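Local structure of probable diphthine synthase (Aeropyrum pernix, 1WDE) at residues 73-81 against 103-112. The protein probably uses S-adenosyl-L-methionine to trimethylate the modified target histidine of translation elongation factor 2, yielding the diphthine intermediate of diphthamide biosynthesis. Residues are numbered along the deposited sequence; the frame is centred on the assembly and turned at random.
Sequences RSREIVSRA and LAAEALEAGV
Val78 and Ala107 mark the nearest backbone approach, 5.5 Å from CA to CA, between a short, weakly bonded helical turn in residues 73-81 and the end of helix 100-109; Ser74 faces Leu103 one turn earlier. Past Ala110, the first residue to leave helical geometry, Gly111, with positive phi, leads the chain into strand 113-117. Val78 is the apolar centre of the contact, its two methyls touching different residues. With Val78 CG1 anti to the backbone N (chi1 -174°), this methyl rests against Ala107 CA at 3.6 Å and also touches the Ala110 and Val112 side chains. The other branch, Val78 CG2, meets Leu103 CD2 at 3.8 Å, and Ile77 CG2 reaches Leu103 CD1, the two side chains crossing at about a right angle. At the exposed end, the Arg80 chain bends at chi2 and lays its guanidinium over the Ala110 carbonyl, whose O sits over the centre of one face, 3.5 Å above the plane.

The one hydrogen bond between the two segments runs from Ser74 OG to Glu106 OE1, 2.9 Å, received on the syn side and 25° out of the carboxylate plane. Glu106 CG stands between its backbone N and carbonyl carbon (chi1 45°), and the extended chain beyond carries the carboxylate across to the serine. An alanine here would remove the acceptor of Ser74 OG and would probably leave that buried hydroxyl without its mate across the contact. Leu103, Ala107 and Val112 also pack on Leu10 of strand 9-14, in the parallel sheet of the tetrapyrrole-methylase-type domain. The contact is a worked example of methyls setting spacing while a lone polar pair gives direction: Val78 fixes how near the segments lie, and the serine-carboxylate bond ties them.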
loop_
_atom_site.group_PDB
_atom_site.type_symbol
_atom_site.label_atom_id
_atom_site.label_comp_id
_atom_site.label_asym_id
_atom_site.label_seq_id
_atom_site.Cartn_x
_atom_site.Cartn_y
_atom_site.Cartn_z
ATOM N N ARG A 73 12.817 19.590 -1.336
ATOM C CA ARG A 73 12.446 20.924 -1.793
ATOM C C ARG A 73 10.938 21.186 -1.713
ATOM O O ARG A 73 10.375 21.890 -2.551
ATOM C CB ARG A 73 12.942 21.120 -3.233
ATOM C CG ARG A 73 14.469 21.044 -3.381
ATOM C CD ARG A 73 14.920 21.012 -4.847
ATOM N NE ARG A 73 14.831 19.675 -5.443
ATOM C CZ ARG A 73 15.676 18.678 -5.184
ATOM N NH1 ARG A 73 16.683 18.858 -4.340
ATOM N NH2 ARG A 73 15.512 17.497 -5.764
ATOM N N SER A 74 10.321 20.638 -0.682
ATOM C CA SER A 74 8.873 20.792 -0.527
ATOM C C SER A 74 8.519 22.246 -0.236
ATOM O O SER A 74 7.352 22.659 -0.351
ATOM C CB SER A 74 8.369 19.931 0.637
ATOM O OG SER A 74 9.051 20.283 1.834
ATOM N N ARG A 75 9.533 23.027 0.141
ATOM C CA ARG A 75 9.295 24.441 0.467
ATOM C C ARG A 75 8.946 25.264 -0.779
ATOM O O ARG A 75 8.368 26.350 -0.677
ATOM C CB ARG A 75 10.492 25.173 1.126
ATOM C CG ARG A 75 11.758 24.373 1.341
ATOM C CD ARG A 75 12.996 25.234 1.110
ATOM N NE ARG A 75 13.501 24.958 -0.194
ATOM C CZ ARG A 75 13.637 25.806 -1.199
ATOM N NH1 ARG A 75 13.341 27.122 -1.096
ATOM N NH2 ARG A 75 14.042 25.405 -2.386
ATOM N N GLU A 76 9.297 24.745 -1.944
ATOM C CA GLU A 76 9.021 25.452 -3.213
ATOM C C GLU A 76 7.573 25.203 -3.675
ATOM O O GLU A 76 6.844 26.139 -4.037
ATOM C CB GLU A 76 9.975 24.990 -4.315
ATOM C CG GLU A 76 11.080 26.017 -4.613
ATOM C CD GLU A 76 10.566 27.270 -5.336
ATOM O OE1 GLU A 76 11.399 28.172 -5.736
ATOM O OE2 GLU A 76 9.304 27.425 -5.544
ATOM N N ILE A 77 7.164 23.941 -3.659
ATOM C CA ILE A 77 5.799 23.571 -4.086
ATOM C C ILE A 77 4.772 24.365 -3.275
ATOM O O ILE A 77 3.691 24.711 -3.769
ATOM C CB ILE A 77 5.546 22.081 -3.899
ATOM C CG1 ILE A 77 6.209 21.234 -4.988
ATOM C CG2 ILE A 77 4.057 21.725 -3.936
ATOM C CD1 ILE A 77 7.714 21.485 -5.104
ATOM N N VAL A 78 5.125 24.642 -2.030
ATOM C CA VAL A 78 4.260 25.439 -1.145
ATOM C C VAL A 78 4.329 26.892 -1.614
ATOM O O VAL A 78 4.112 27.824 -0.835
ATOM C CB VAL A 78 4.731 25.352 0.307
ATOM C CG1 VAL A 78 3.768 26.039 1.279
ATOM C CG2 VAL A 78 4.879 23.916 0.812
ATOM N N SER A 79 4.638 26.986 -2.885
ATOM C CA SER A 79 4.805 28.244 -3.640
ATOM C C SER A 79 3.992 29.442 -3.043
ATOM O O SER A 79 2.873 29.733 -3.499
ATOM C CB SER A 79 4.337 28.016 -5.085
ATOM O OG SER A 79 4.503 29.196 -5.849
ATOM N N ARG A 80 4.622 30.096 -2.031
ATOM C CA ARG A 80 4.078 31.312 -1.316
ATOM C C ARG A 80 4.862 32.544 -1.823
ATOM O O ARG A 80 5.401 33.360 -1.036
ATOM C CB ARG A 80 4.261 31.174 0.209
ATOM C CG ARG A 80 2.936 31.120 0.989
ATOM C CD ARG A 80 1.894 32.122 0.484
ATOM N NE ARG A 80 0.868 32.439 1.490
ATOM C CZ ARG A 80 1.074 33.250 2.535
ATOM N NH1 ARG A 80 2.263 33.836 2.730
ATOM N NH2 ARG A 80 0.141 33.542 3.453
ATOM N N ALA A 81 4.891 32.605 -3.130
ATOM C CA ALA A 81 5.583 33.638 -3.878
ATOM C C ALA A 81 4.605 34.303 -4.773
ATOM O O ALA A 81 4.385 35.509 -4.820
ATOM C CB ALA A 81 6.699 33.010 -4.676
ATOM N N LEU A 103 3.416 17.583 3.249
ATOM C CA LEU A 103 3.351 18.713 2.335
ATOM C C LEU A 103 2.128 19.561 2.707
ATOM O O LEU A 103 2.213 20.780 2.804
ATOM C CB LEU A 103 3.220 18.234 0.885
ATOM C CG LEU A 103 3.857 19.084 -0.220
ATOM C CD1 LEU A 103 3.426 18.537 -1.566
ATOM C CD2 LEU A 103 3.439 20.546 -0.096
ATOM N N ALA A 104 0.989 18.907 2.905
ATOM C CA ALA A 104 -0.242 19.605 3.256
ATOM C C ALA A 104 -0.112 20.356 4.575
ATOM O O ALA A 104 -0.668 21.444 4.725
ATOM C CB ALA A 104 -1.423 18.608 3.333
ATOM N N ALA A 105 0.619 19.779 5.529
ATOM C CA ALA A 105 0.795 20.406 6.838
ATOM C C ALA A 105 1.637 21.667 6.778
ATOM O O ALA A 105 1.280 22.682 7.376
ATOM C CB ALA A 105 1.420 19.419 7.832
ATOM N N GLU A 106 2.768 21.606 6.087
ATOM C CA GLU A 106 3.606 22.790 5.981
ATOM C C GLU A 106 2.873 23.882 5.194
ATOM O O GLU A 106 2.985 25.078 5.497
ATOM C CB GLU A 106 4.955 22.439 5.344
ATOM C CG GLU A 106 4.898 21.555 4.117
ATOM C CD GLU A 106 6.264 20.971 3.780
ATOM O OE1 GLU A 106 7.200 21.760 3.518
ATOM O OE2 GLU A 106 6.402 19.725 3.786
ATOM N N ALA A 107 2.103 23.465 4.195
ATOM C CA ALA A 107 1.331 24.407 3.401
ATOM C C ALA A 107 0.342 25.104 4.334
ATOM O O ALA A 107 0.300 26.333 4.405
ATOM C CB ALA A 107 0.591 23.674 2.298
ATOM N N LEU A 108 -0.446 24.314 5.057
ATOM C CA LEU A 108 -1.415 24.862 5.992
ATOM C C LEU A 108 -0.756 25.833 6.967
ATOM O O LEU A 108 -1.270 26.923 7.200
ATOM C CB LEU A 108 -2.106 23.737 6.770
ATOM C CG LEU A 108 -3.181 22.937 6.020
ATOM C CD1 LEU A 108 -3.489 21.609 6.738
ATOM C CD2 LEU A 108 -4.429 23.794 5.902
ATOM N N GLU A 109 0.387 25.442 7.524
ATOM C CA GLU A 109 1.092 26.290 8.478
ATOM C C GLU A 109 1.672 27.531 7.814
ATOM O O GLU A 109 1.850 28.564 8.462
ATOM C CB GLU A 109 2.218 25.512 9.172
ATOM C CG GLU A 109 1.753 24.362 10.048
ATOM C CD GLU A 109 2.799 23.960 11.067
ATOM O OE1 GLU A 109 3.983 23.818 10.686
ATOM O OE2 GLU A 109 2.434 23.782 12.251
ATOM N N ALA A 110 1.971 27.419 6.524
ATOM C CA ALA A 110 2.530 28.529 5.758
ATOM C C ALA A 110 1.438 29.421 5.173
ATOM O O ALA A 110 1.696 30.209 4.266
ATOM C CB ALA A 110 3.413 28.000 4.642
ATOM N N GLY A 111 0.217 29.280 5.688
ATOM C CA GLY A 111 -0.891 30.097 5.220
ATOM C C GLY A 111 -1.710 29.606 4.037
ATOM O O GLY A 111 -2.848 30.049 3.860
ATOM N N VAL A 112 -1.147 28.702 3.233
ATOM C CA VAL A 112 -1.832 28.162 2.049
ATOM C C VAL A 112 -3.071 27.310 2.346
ATOM O O VAL A 112 -3.074 26.496 3.271
ATOM C CB VAL A 112 -0.864 27.303 1.198
ATOM C CG1 VAL A 112 -1.568 26.809 -0.058
ATOM C CG2 VAL A 112 0.370 28.113 0.834
#